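Long-range contacts in mirolysin (Tannerella forsythia, PDB 7OD0), which is a zinc metallopeptidase of the pappalysin family, inferred to cleave peptide bonds in protein substrates: residues A130-E135 / W175-H180; V145-K150 / T169-H174; M227-Y232 / N239-G244. One frame throughout, in Å; residues are numbered along the deposited sequence.

Following the chain from the N terminus, contact 1 opens first, at residues 130-135, at the end of strand 128-130. The chain then runs through strand 145-148 and helix 166-175, which meet in contact 2. Contact 1 closes at the end of that helix, at residues 175-180, so contact 2 lies wholly within its loop. Contact 3 follows in series and closes a much shorter loop, 227-232 onto 239-244, at the start of helix 243-250. Contacts 1 and 2 tie the zinc-binding helix to the sheet. Contact 3 packs against the same helix through Met230 and Tyr229. Protein zinc ligands come from contact 2 (His170, His174) and contact 1 (His180).

Contact 1: A130-E135 / W175-H180; sequences AQFPFE and WLDLRH. With ZN (zinc ion), chain J.
Gln131 O lies 3.7 Å from Trp175 CA, where the backbones touch. In register, Phe132 CA and Trp175 CA are 5.1 Å apart. Segment 130-135 leaves strand 128-130 and turns back on itself, with Glu135 N bonded to Phe132 O. Segment 175-180 leaves a helix. Asp177, at a positive phi of 81°, is the C-prime residue of the Schellman motif that ends it.

The guanidinium of Arg179 lies over one face of the Phe132 ring as a cation-pi pair, with CZ 4.1 Å from the ring centroid. The two planes are tilted by 33°. The arginine chain bends at chi2 (-44°) and again at chi3, which brings the guanidinium over the ring. Asp177 OD1 meets the edge of the same guanidinium, in its plane, in a salt bridge of 3.1 Å to Arg179 NH1. Face and edge contacts probably limit its rotation. Asp177 OD1 also receives a bond of 2.7 Å from water 1, which accepts from Phe134 N. Leu178 O lies at the edge of the Phe132 ring, in its plane, 3.6 Å from CE1. Pro133 CG sits 3.5 Å from Trp175 O and also touches Asp177 CB.

Asp177 OD2 forms a salt bridge with Arg248 of helix 243-250, and Leu178 packs on that helix. Trp175 NE1 bonds to Asp143, just before strand 145-148. Ala130 rests on Glu171 and His174 of helix 166-175.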
loop_
_atom_site.group_PDB
_atom_site.type_symbol
_atom_site.label_atom_id
_atom_site.label_comp_id
_atom_site.label_asym_id
_atom_site.label_seq_id
_atom_site.Cartn_x
_atom_site.Cartn_y
_atom_site.Cartn_z
ATOM N N ALA A 130 -5.255 3.158 -5.067
ATOM C CA ALA A 130 -4.488 2.098 -5.752
ATOM C C ALA A 130 -5.109 1.817 -7.114
ATOM O O ALA A 130 -6.198 2.293 -7.372
ATOM C CB ALA A 130 -4.484 0.862 -4.901
ATOM N N GLN A 131 -4.405 1.069 -7.946
ATOM C CA GLN A 131 -4.999 0.407 -9.135
ATOM C C GLN A 131 -4.816 -1.101 -8.965
ATOM O O GLN A 131 -3.721 -1.515 -8.629
ATOM C CB GLN A 131 -4.368 0.952 -10.417
ATOM C CG GLN A 131 -5.057 0.466 -11.685
ATOM C CD GLN A 131 -4.434 1.014 -12.936
ATOM O OE1 GLN A 131 -4.623 2.169 -13.304
ATOM N NE2 GLN A 131 -3.696 0.162 -13.609
ATOM N N PHE A 132 -5.874 -1.878 -9.166
ATOM C CA PHE A 132 -5.863 -3.360 -9.026
ATOM C C PHE A 132 -5.159 -3.994 -10.219
ATOM O O PHE A 132 -5.180 -3.442 -11.314
ATOM C CB PHE A 132 -7.284 -3.902 -8.896
ATOM C CG PHE A 132 -7.928 -3.585 -7.575
ATOM C CD1 PHE A 132 -7.619 -4.339 -6.462
ATOM C CD2 PHE A 132 -8.830 -2.549 -7.445
ATOM C CE1 PHE A 132 -8.199 -4.060 -5.240
ATOM C CE2 PHE A 132 -9.420 -2.274 -6.218
ATOM C CZ PHE A 132 -9.113 -3.036 -5.124
ATOM N N PRO A 133 -4.530 -5.179 -10.035
ATOM C CA PRO A 133 -3.863 -5.882 -11.129
ATOM C C PRO A 133 -4.762 -6.204 -12.339
ATOM O O PRO A 133 -4.229 -6.201 -13.443
ATOM C CB PRO A 133 -3.360 -7.202 -10.515
ATOM C CG PRO A 133 -3.453 -7.024 -9.003
ATOM C CD PRO A 133 -4.438 -5.906 -8.753
ATOM N N PHE A 134 -6.068 -6.444 -12.138
ATOM C CA PHE A 134 -7.018 -6.782 -13.237
ATOM C C PHE A 134 -7.067 -5.616 -14.231
ATOM O O PHE A 134 -7.393 -5.843 -15.401
ATOM C CB PHE A 134 -8.407 -7.164 -12.709
ATOM C CG PHE A 134 -9.329 -6.006 -12.412
ATOM C CD1 PHE A 134 -10.160 -5.492 -13.390
ATOM C CD2 PHE A 134 -9.389 -5.459 -11.146
ATOM C CE1 PHE A 134 -11.003 -4.424 -13.122
ATOM C CE2 PHE A 134 -10.238 -4.392 -10.874
ATOM C CZ PHE A 134 -11.045 -3.872 -11.863
ATOM N N GLU A 135 -6.716 -4.408 -13.786
ATOM C CA GLU A 135 -6.766 -3.183 -14.627
ATOM C C GLU A 135 -5.457 -3.010 -15.411
ATOM O O GLU A 135 -5.397 -2.080 -16.208
ATOM C CB GLU A 135 -7.017 -1.949 -13.758
ATOM C CG GLU A 135 -8.335 -1.968 -13.014
ATOM C CD GLU A 135 -9.025 -0.625 -13.119
ATOM O OE1 GLU A 135 -9.960 -0.493 -13.957
ATOM O OE2 GLU A 135 -8.586 0.293 -12.394
ATOM N N TRP A 175 -2.978 -2.956 -4.622
ATOM C CA TRP A 175 -2.025 -3.084 -5.753
ATOM C C TRP A 175 -1.596 -4.559 -5.885
ATOM O O TRP A 175 -1.378 -5.036 -7.043
ATOM C CB TRP A 175 -0.838 -2.144 -5.524
ATOM C CG TRP A 175 0.166 -2.176 -6.631
ATOM C CD1 TRP A 175 0.023 -1.670 -7.889
ATOM C CD2 TRP A 175 1.474 -2.766 -6.583
ATOM N NE1 TRP A 175 1.149 -1.909 -8.629
ATOM C CE2 TRP A 175 2.049 -2.593 -7.862
ATOM C CE3 TRP A 175 2.202 -3.435 -5.594
ATOM C CZ2 TRP A 175 3.319 -3.068 -8.169
ATOM C CZ3 TRP A 175 3.467 -3.889 -5.898
ATOM C CH2 TRP A 175 4.020 -3.697 -7.159
ATOM N N LEU A 176 -1.537 -5.277 -4.755
ATOM C CA LEU A 176 -1.251 -6.738 -4.764
ATOM C C LEU A 176 -2.549 -7.536 -4.559
ATOM O O LEU A 176 -2.469 -8.650 -4.020
ATOM C CB LEU A 176 -0.196 -7.053 -3.704
ATOM C CG LEU A 176 1.175 -6.401 -3.933
ATOM C CD1 LEU A 176 2.158 -6.776 -2.843
ATOM C CD2 LEU A 176 1.734 -6.774 -5.297
ATOM N N ASP A 177 -3.686 -6.977 -4.974
ATOM C CA ASP A 177 -4.958 -7.689 -5.257
ATOM C C ASP A 177 -5.771 -7.999 -3.981
ATOM O O ASP A 177 -6.729 -8.806 -4.080
ATOM C CB ASP A 177 -4.707 -8.990 -6.021
ATOM C CG ASP A 177 -5.952 -9.470 -6.738
ATOM O OD1 ASP A 177 -6.743 -8.589 -7.187
ATOM O OD2 ASP A 177 -6.172 -10.713 -6.742
ATOM N N LEU A 178 -5.463 -7.379 -2.844
ATOM C CA LEU A 178 -6.289 -7.568 -1.616
ATOM C C LEU A 178 -7.517 -6.667 -1.670
ATOM O O LEU A 178 -7.370 -5.469 -2.033
ATOM C CB LEU A 178 -5.466 -7.238 -0.372
ATOM C CG LEU A 178 -4.288 -8.173 -0.104
ATOM C CD1 LEU A 178 -3.725 -7.908 1.273
ATOM C CD2 LEU A 178 -4.687 -9.633 -0.258
ATOM N N ARG A 179 -8.666 -7.214 -1.262
ATOM C CA ARG A 179 -9.934 -6.458 -1.138
ATOM C C ARG A 179 -10.139 -6.025 0.315
ATOM O O ARG A 179 -9.593 -6.659 1.229
ATOM C CB ARG A 179 -11.108 -7.306 -1.641
ATOM C CG ARG A 179 -10.999 -7.753 -3.093
ATOM C CD ARG A 179 -10.547 -6.666 -4.067
ATOM N NE ARG A 179 -11.225 -6.539 -5.370
ATOM C CZ ARG A 179 -10.703 -6.821 -6.567
ATOM N NH1 ARG A 179 -9.474 -7.313 -6.684
ATOM N NH2 ARG A 179 -11.425 -6.608 -7.657
ATOM N N HIS A 180 -10.931 -4.978 0.508
ATOM C CA HIS A 180 -11.467 -4.562 1.829
ATOM C C HIS A 180 -11.991 -5.791 2.574
ATOM O O HIS A 180 -12.777 -6.583 1.992
ATOM C CB HIS A 180 -12.551 -3.487 1.684
ATOM C CG HIS A 180 -11.999 -2.199 1.177
ATOM N ND1 HIS A 180 -12.707 -1.381 0.343
ATOM C CD2 HIS A 180 -10.820 -1.579 1.422
ATOM C CE1 HIS A 180 -12.002 -0.305 0.085
ATOM N NE2 HIS A 180 -10.836 -0.396 0.732
HETATM ZN ZN ZN J . -8.913 0.508 0.428
HETATM O O HOH W 1 -7.051 -7.602 -9.697
#

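Contact 2: V145-K150 / T169-H174. With ZN (zinc ion), chain J; V7Q (2,1,3-benzothiadiazol-4-ylmethanamine), chain G.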
loop_
_atom_site.group_PDB
_atom_site.type_symbol
_atom_site.label_atom_id
_atom_site.label_comp_id
_atom_site.label_asym_id
_atom_site.label_seq_id
_atom_site.Cartn_x
_atom_site.Cartn_y
_atom_site.Cartn_z
ATOM N N VAL A 145 0.368 3.349 -6.999
ATOM C CA VAL A 145 -0.218 3.779 -5.703
ATOM C C VAL A 145 -0.023 5.288 -5.585
ATOM O O VAL A 145 1.079 5.789 -5.919
ATOM C CB VAL A 145 0.415 2.972 -4.551
ATOM C CG1 VAL A 145 0.266 3.629 -3.189
ATOM C CG2 VAL A 145 -0.130 1.545 -4.523
ATOM N N VAL A 146 -1.076 5.982 -5.165
ATOM C CA VAL A 146 -1.024 7.436 -4.854
ATOM C C VAL A 146 -1.289 7.631 -3.352
ATOM O O VAL A 146 -2.263 7.063 -2.848
ATOM C CB VAL A 146 -2.029 8.210 -5.714
ATOM C CG1 VAL A 146 -1.867 9.696 -5.526
ATOM C CG2 VAL A 146 -1.898 7.832 -7.180
ATOM N N ILE A 147 -0.473 8.444 -2.696
ATOM C CA ILE A 147 -0.605 8.743 -1.242
ATOM C C ILE A 147 -0.661 10.256 -1.018
ATOM O O ILE A 147 0.188 10.989 -1.579
ATOM C CB ILE A 147 0.549 8.119 -0.452
ATOM C CG1 ILE A 147 0.706 6.629 -0.790
ATOM C CG2 ILE A 147 0.334 8.370 1.044
ATOM C CD1 ILE A 147 -0.445 5.768 -0.312
ATOM N N HIS A 148 -1.605 10.697 -0.188
ATOM C CA HIS A 148 -1.702 12.111 0.258
ATOM C C HIS A 148 -0.403 12.481 0.991
ATOM O O HIS A 148 0.076 11.670 1.791
ATOM C CB HIS A 148 -2.955 12.332 1.105
ATOM C CG HIS A 148 -3.294 13.766 1.286
ATOM N ND1 HIS A 148 -2.433 14.643 1.915
ATOM C CD2 HIS A 148 -4.379 14.478 0.912
ATOM C CE1 HIS A 148 -2.984 15.845 1.949
ATOM N NE2 HIS A 148 -4.178 15.769 1.323
ATOM N N TYR A 149 0.177 13.646 0.699
ATOM C CA TYR A 149 1.514 14.039 1.220
ATOM C C TYR A 149 1.472 14.158 2.753
ATOM O O TYR A 149 2.483 13.903 3.369
ATOM C CB TYR A 149 2.027 15.299 0.517
ATOM C CG TYR A 149 1.456 16.580 1.048
ATOM C CD1 TYR A 149 0.274 17.088 0.549
ATOM C CD2 TYR A 149 2.079 17.253 2.084
ATOM C CE1 TYR A 149 -0.275 18.254 1.054
ATOM C CE2 TYR A 149 1.540 18.421 2.602
ATOM C CZ TYR A 149 0.374 18.935 2.067
ATOM O OH TYR A 149 -0.154 20.082 2.586
ATOM N N LYS A 150 0.330 14.500 3.348
ATOM C CA LYS A 150 0.164 14.602 4.824
ATOM C C LYS A 150 0.086 13.208 5.470
ATOM O O LYS A 150 0.064 13.153 6.702
ATOM C CB LYS A 150 -1.104 15.375 5.196
ATOM C CG LYS A 150 -1.107 16.842 4.821
ATOM C CD LYS A 150 -2.395 17.563 5.178
ATOM C CE LYS A 150 -2.303 19.054 4.923
ATOM N NZ LYS A 150 -3.590 19.726 5.194
ATOM N N THR A 169 0.727 1.026 3.101
ATOM C CA THR A 169 0.588 -0.440 3.357
ATOM C C THR A 169 -0.746 -0.927 2.776
ATOM O O THR A 169 -0.750 -1.917 2.025
ATOM C CB THR A 169 0.674 -0.770 4.851
ATOM O OG1 THR A 169 1.960 -0.353 5.318
ATOM C CG2 THR A 169 0.463 -2.252 5.140
ATOM N N HIS A 170 -1.844 -0.232 3.093
ATOM C CA HIS A 170 -3.220 -0.554 2.627
ATOM C C HIS A 170 -3.261 -0.508 1.085
ATOM O O HIS A 170 -3.788 -1.456 0.471
ATOM C CB HIS A 170 -4.200 0.402 3.333
ATOM C CG HIS A 170 -5.627 0.350 2.908
ATOM N ND1 HIS A 170 -6.618 -0.170 3.735
ATOM C CD2 HIS A 170 -6.256 0.816 1.805
ATOM C CE1 HIS A 170 -7.790 -0.072 3.135
ATOM N NE2 HIS A 170 -7.601 0.561 1.954
ATOM N N GLU A 171 -2.745 0.562 0.478
ATOM C CA GLU A 171 -2.760 0.763 -0.993
ATOM C C GLU A 171 -1.871 -0.277 -1.683
ATOM O O GLU A 171 -2.251 -0.797 -2.751
ATOM C CB GLU A 171 -2.310 2.177 -1.375
ATOM C CG GLU A 171 -3.242 3.290 -0.907
ATOM C CD GLU A 171 -4.734 3.122 -1.150
ATOM O OE1 GLU A 171 -5.124 2.304 -2.033
ATOM O OE2 GLU A 171 -5.516 3.840 -0.461
ATOM N N VAL A 172 -0.700 -0.560 -1.145
ATOM C CA VAL A 172 0.142 -1.625 -1.745
ATOM C C VAL A 172 -0.622 -2.948 -1.648
ATOM O O VAL A 172 -0.604 -3.706 -2.645
ATOM C CB VAL A 172 1.549 -1.634 -1.146
ATOM C CG1 VAL A 172 2.331 -2.851 -1.574
ATOM C CG2 VAL A 172 2.286 -0.349 -1.505
ATOM N N GLY A 173 -1.353 -3.174 -0.550
ATOM C CA GLY A 173 -2.295 -4.305 -0.418
ATOM C C GLY A 173 -3.229 -4.445 -1.632
ATOM O O GLY A 173 -3.298 -5.537 -2.207
ATOM N N HIS A 174 -3.952 -3.391 -2.003
ATOM C CA HIS A 174 -4.874 -3.371 -3.161
ATOM C C HIS A 174 -4.102 -3.646 -4.466
ATOM O O HIS A 174 -4.587 -4.412 -5.323
ATOM C CB HIS A 174 -5.580 -2.003 -3.263
ATOM C CG HIS A 174 -6.684 -1.766 -2.286
ATOM N ND1 HIS A 174 -7.630 -2.729 -1.977
ATOM C CD2 HIS A 174 -7.051 -0.657 -1.620
ATOM C CE1 HIS A 174 -8.508 -2.230 -1.131
ATOM N NE2 HIS A 174 -8.176 -0.952 -0.890
HETATM ZN ZN ZN J . -8.913 0.508 0.428
HETATM N N1 V7Q G . -6.467 2.973 7.199
HETATM C C1 V7Q G . -6.067 2.749 5.793
HETATM C C2 V7Q G . -6.778 3.615 4.779
HETATM C C3 V7Q G . -6.284 3.758 3.481
HETATM C C4 V7Q G . -6.935 4.514 2.520
HETATM C C5 V7Q G . -8.088 5.184 2.793
HETATM C C6 V7Q G . -8.621 5.074 4.098
HETATM N N2 V7Q G . -9.741 5.667 4.563
HETATM S S1 V7Q G . -9.740 5.388 6.154
HETATM N N3 V7Q G . -8.565 4.288 6.284
HETATM C C7 V7Q G . -7.951 4.280 5.087
#
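Glu171, an acidic residue, makes most of the contact on the helix side, because it meets the strand with its methylene groups and turns its carboxylate aside. Its CB lies 3.5 Å from Val145 CG1. Its CG lies 3.8 Å from Ile147 CD1, and the two side chains lie alongside, running opposite ways. The chain is bent at chi2 (-47°), which carries the carboxylate away from the strand and toward the zinc site. There OE1 lies in the ring plane of His174, at its edge, and OE2 comes 3.4 Å from C4 of the bound benzothiadiazole.

Strand 145-148 and the helix run almost antiparallel, at 162°, with their axes 8.6 Å apart. Val145 points from the strand toward the helix, and its CG2 reaches Val172 CG2 at 4.3 Å. The contact is small but fully buried. Val145 and Ile147 are bonded through their backbones to strand 115-120, and Val146 to Tyr129 of strand 128-130.

On the zinc side, His170 NE2 binds zinc at 2.0 Å and His174 NE2 binds it at 2.1 Å. The second ring nitrogens are held as well: His170 ND1 bonds to Tyr229 O, and His174 ND1 to Leu178 O. These second-shell carbonyls probably help fix both ring rotations. C3 of the benzothiadiazole sits over one face of the His170 ring. His180 NE2 and an acetate oxygen complete the metal site. A strand backing a helix with His170, Glu171 and His174, with His180 following, is consistent with the extended zinc-binding motif of metzincins (HExxH plus a third histidine), in which the glutamate is normally the catalytic base.

Contact 3: M227-Y232 / N239-G244; sequences MNYMDY and NLFTKG. With V7Q (2,1,3-benzothiadiazol-4-ylmethanamine), chain G; EDO (1,2-ethanediol), chain H; ACT (acetate ion), chain I.
The turn through Met230, joined here to residues 239-242, fits the Met-turn of metzincin peptidases, which runs beneath the zinc site. It is a type I beta turn from Asn228 to Asp231. Asn228 OD1 accepts from Met230 N, which adds an Asx turn, while Asn228 ND2 bonds to Gln245 of helix 243-250.

The two segments form a single beta bridge, Asn228 with Leu240. Asn239 N donates to Met227 O at 2.8 Å. Tyr229 N donates to Leu240 O at 3.0 Å. Between these bonds, Asn228 CA makes a CA-H...O contact with the same Leu240 O.

Tyr229 is the most covered residue of the contact. Its CG lies anti to the carbonyl carbon (chi1 -63°), which sends the ring across Leu240 to Phe241. One face of the ring covers the backbone of Leu240, with N 3.3 Å above the plane. Its edge points at the face of Phe241 in a T-shaped pair, with centroids 4.7 Å apart and planes at 65°. Tyr229 CD2 sits over the centre of the Phe241 ring. At the edge of that ring Met230 SD is 4.2 Å from CE1. Beside the bridge, Met227 CG packs 3.6 Å from Leu240 CD2 and also touches the Asn239 amide, whose OD1 bonds to Thr51. An ethanediol, probably from the crystallisation liquor, bonds to Tyr229 OH and Phe241 N.

Met230 also packs on His174 of the zinc-binding helix. Tyr232, two residues on, probably corresponds to the tyrosine near the metal in astacins and serralysins. One face of its ring meets the benzothiadiazole, and its OH donates to acetate O at 2.7 Å, the oxygen that also binds zinc.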
loop_
_atom_site.group_PDB
_atom_site.type_symbol
_atom_site.label_atom_id
_atom_site.label_comp_id
_atom_site.label_asym_id
_atom_site.label_seq_id
_atom_site.Cartn_x
_atom_site.Cartn_y
_atom_site.Cartn_z
ATOM N N MET A 227 -7.975 -4.758 13.085
ATOM C CA MET A 227 -6.558 -4.304 13.092
ATOM C C MET A 227 -5.856 -4.821 11.835
ATOM O O MET A 227 -4.654 -4.631 11.728
ATOM C CB MET A 227 -5.802 -4.707 14.365
ATOM C CG MET A 227 -5.604 -6.205 14.575
ATOM S SD MET A 227 -7.141 -7.195 14.638
ATOM C CE MET A 227 -7.914 -6.506 16.085
ATOM N N ASN A 228 -6.598 -5.436 10.909
ATOM C CA ASN A 228 -6.096 -5.803 9.562
ATOM C C ASN A 228 -5.813 -4.526 8.753
ATOM O O ASN A 228 -6.673 -3.615 8.760
ATOM C CB ASN A 228 -7.110 -6.682 8.811
ATOM C CG ASN A 228 -6.482 -7.390 7.634
ATOM O OD1 ASN A 228 -6.391 -6.847 6.543
ATOM N ND2 ASN A 228 -5.994 -8.593 7.866
ATOM N N TYR A 229 -4.708 -4.493 7.998
ATOM C CA TYR A 229 -4.313 -3.329 7.169
ATOM C C TYR A 229 -5.412 -2.941 6.178
ATOM O O TYR A 229 -5.466 -1.754 5.820
ATOM C CB TYR A 229 -3.003 -3.587 6.425
ATOM C CG TYR A 229 -1.848 -3.800 7.357
ATOM C CD1 TYR A 229 -1.534 -2.845 8.306
ATOM C CD2 TYR A 229 -1.092 -4.959 7.305
ATOM C CE1 TYR A 229 -0.471 -3.017 9.167
ATOM C CE2 TYR A 229 -0.036 -5.157 8.173
ATOM C CZ TYR A 229 0.255 -4.198 9.125
ATOM O OH TYR A 229 1.290 -4.364 9.998
ATOM N N MET A 230 -6.252 -3.894 5.761
ATOM C CA MET A 230 -7.265 -3.684 4.703
ATOM C C MET A 230 -8.615 -3.244 5.310
ATOM O O MET A 230 -9.619 -3.287 4.600
ATOM C CB MET A 230 -7.425 -4.970 3.879
ATOM C CG MET A 230 -6.144 -5.431 3.258
ATOM S SD MET A 230 -5.181 -4.117 2.453
ATOM C CE MET A 230 -6.337 -3.566 1.205
ATOM N N ASP A 231 -8.639 -2.804 6.569
ATOM C CA ASP A 231 -9.818 -2.104 7.137
ATOM C C ASP A 231 -9.568 -0.598 7.008
ATOM O O ASP A 231 -8.560 -0.200 6.368
ATOM C CB ASP A 231 -10.126 -2.576 8.558
ATOM C CG ASP A 231 -11.608 -2.479 8.888
ATOM O OD1 ASP A 231 -12.313 -1.700 8.206
ATOM O OD2 ASP A 231 -12.039 -3.139 9.845
ATOM N N TYR A 232 -10.459 0.224 7.555
ATOM C CA TYR A 232 -10.347 1.698 7.435
ATOM C C TYR A 232 -9.993 2.324 8.797
ATOM O O TYR A 232 -10.281 3.518 9.031
ATOM C CB TYR A 232 -11.651 2.237 6.859
ATOM C CG TYR A 232 -11.754 2.307 5.361
ATOM C CD1 TYR A 232 -10.656 2.194 4.522
ATOM C CD2 TYR A 232 -12.978 2.619 4.783
ATOM C CE1 TYR A 232 -10.784 2.355 3.150
ATOM C CE2 TYR A 232 -13.127 2.733 3.413
ATOM C CZ TYR A 232 -12.022 2.620 2.597
ATOM O OH TYR A 232 -12.161 2.780 1.247
ATOM N N ASN A 239 -2.131 -3.745 12.430
ATOM C CA ASN A 239 -0.841 -4.399 12.761
ATOM C C ASN A 239 -0.686 -5.762 12.095
ATOM O O ASN A 239 0.296 -6.435 12.477
ATOM C CB ASN A 239 -0.629 -4.493 14.271
ATOM C CG ASN A 239 -1.853 -5.002 15.000
ATOM O OD1 ASN A 239 -2.222 -6.172 14.855
ATOM N ND2 ASN A 239 -2.479 -4.130 15.785
ATOM N N LEU A 240 -1.550 -6.178 11.151
ATOM C CA LEU A 240 -1.272 -7.445 10.428
ATOM C C LEU A 240 -1.978 -7.555 9.082
ATOM O O LEU A 240 -3.018 -6.880 8.824
ATOM C CB LEU A 240 -1.622 -8.655 11.294
ATOM C CG LEU A 240 -3.068 -9.141 11.287
ATOM C CD1 LEU A 240 -3.149 -10.592 11.765
ATOM C CD2 LEU A 240 -3.932 -8.255 12.161
ATOM N N PHE A 241 -1.356 -8.407 8.275
ATOM C CA PHE A 241 -1.943 -9.165 7.154
ATOM C C PHE A 241 -2.122 -10.588 7.668
ATOM O O PHE A 241 -1.321 -11.005 8.547
ATOM C CB PHE A 241 -0.989 -9.207 5.948
ATOM C CG PHE A 241 -0.833 -7.929 5.169
ATOM C CD1 PHE A 241 -1.925 -7.345 4.538
ATOM C CD2 PHE A 241 0.406 -7.326 5.033
ATOM C CE1 PHE A 241 -1.775 -6.166 3.816
ATOM C CE2 PHE A 241 0.550 -6.153 4.310
ATOM C CZ PHE A 241 -0.532 -5.579 3.691
ATOM N N THR A 242 -3.070 -11.334 7.102
ATOM C CA THR A 242 -3.193 -12.780 7.381
ATOM C C THR A 242 -2.292 -13.580 6.430
ATOM O O THR A 242 -1.860 -13.039 5.382
ATOM C CB THR A 242 -4.634 -13.284 7.293
ATOM O OG1 THR A 242 -5.040 -13.243 5.929
ATOM C CG2 THR A 242 -5.590 -12.516 8.183
ATOM N N LYS A 243 -2.062 -14.851 6.781
ATOM C CA LYS A 243 -1.377 -15.849 5.914
ATOM C C LYS A 243 -2.160 -15.992 4.606
ATOM O O LYS A 243 -1.510 -16.044 3.548
ATOM C CB LYS A 243 -1.252 -17.187 6.652
ATOM C CG LYS A 243 -0.349 -17.146 7.873
ATOM C CD LYS A 243 -0.393 -18.391 8.733
ATOM C CE LYS A 243 0.703 -18.400 9.776
ATOM N NZ LYS A 243 0.712 -19.652 10.566
ATOM N N GLY A 244 -3.496 -16.053 4.678
ATOM C CA GLY A 244 -4.371 -16.029 3.489
ATOM C C GLY A 244 -4.106 -14.823 2.596
ATOM O O GLY A 244 -3.965 -15.005 1.356
HETATM N N1 V7Q G . -6.467 2.973 7.199
HETATM C C1 V7Q G . -6.067 2.749 5.793
HETATM C C2 V7Q G . -6.778 3.615 4.779
HETATM C C3 V7Q G . -6.284 3.758 3.481
HETATM C C4 V7Q G . -6.935 4.514 2.520
HETATM C C5 V7Q G . -8.088 5.184 2.793
HETATM C C6 V7Q G . -8.621 5.074 4.098
HETATM N N2 V7Q G . -9.741 5.667 4.563
HETATM S S1 V7Q G . -9.740 5.388 6.154
HETATM N N3 V7Q G . -8.565 4.288 6.284
HETATM C C7 V7Q G . -7.951 4.280 5.087
HETATM C C1 EDO H . 1.975 -8.550 9.859
HETATM O O1 EDO H . 1.252 -9.592 9.315
HETATM C C2 EDO H . 2.561 -7.622 8.953
HETATM O O2 EDO H . 3.110 -6.565 9.683
HETATM C C ACT I . -9.126 2.740 -1.000
HETATM O O ACT I . -9.909 2.243 -0.189
HETATM O OXT ACT I . -7.966 3.042 -0.712
HETATM C CH3 ACT I . -9.590 2.947 -2.454
#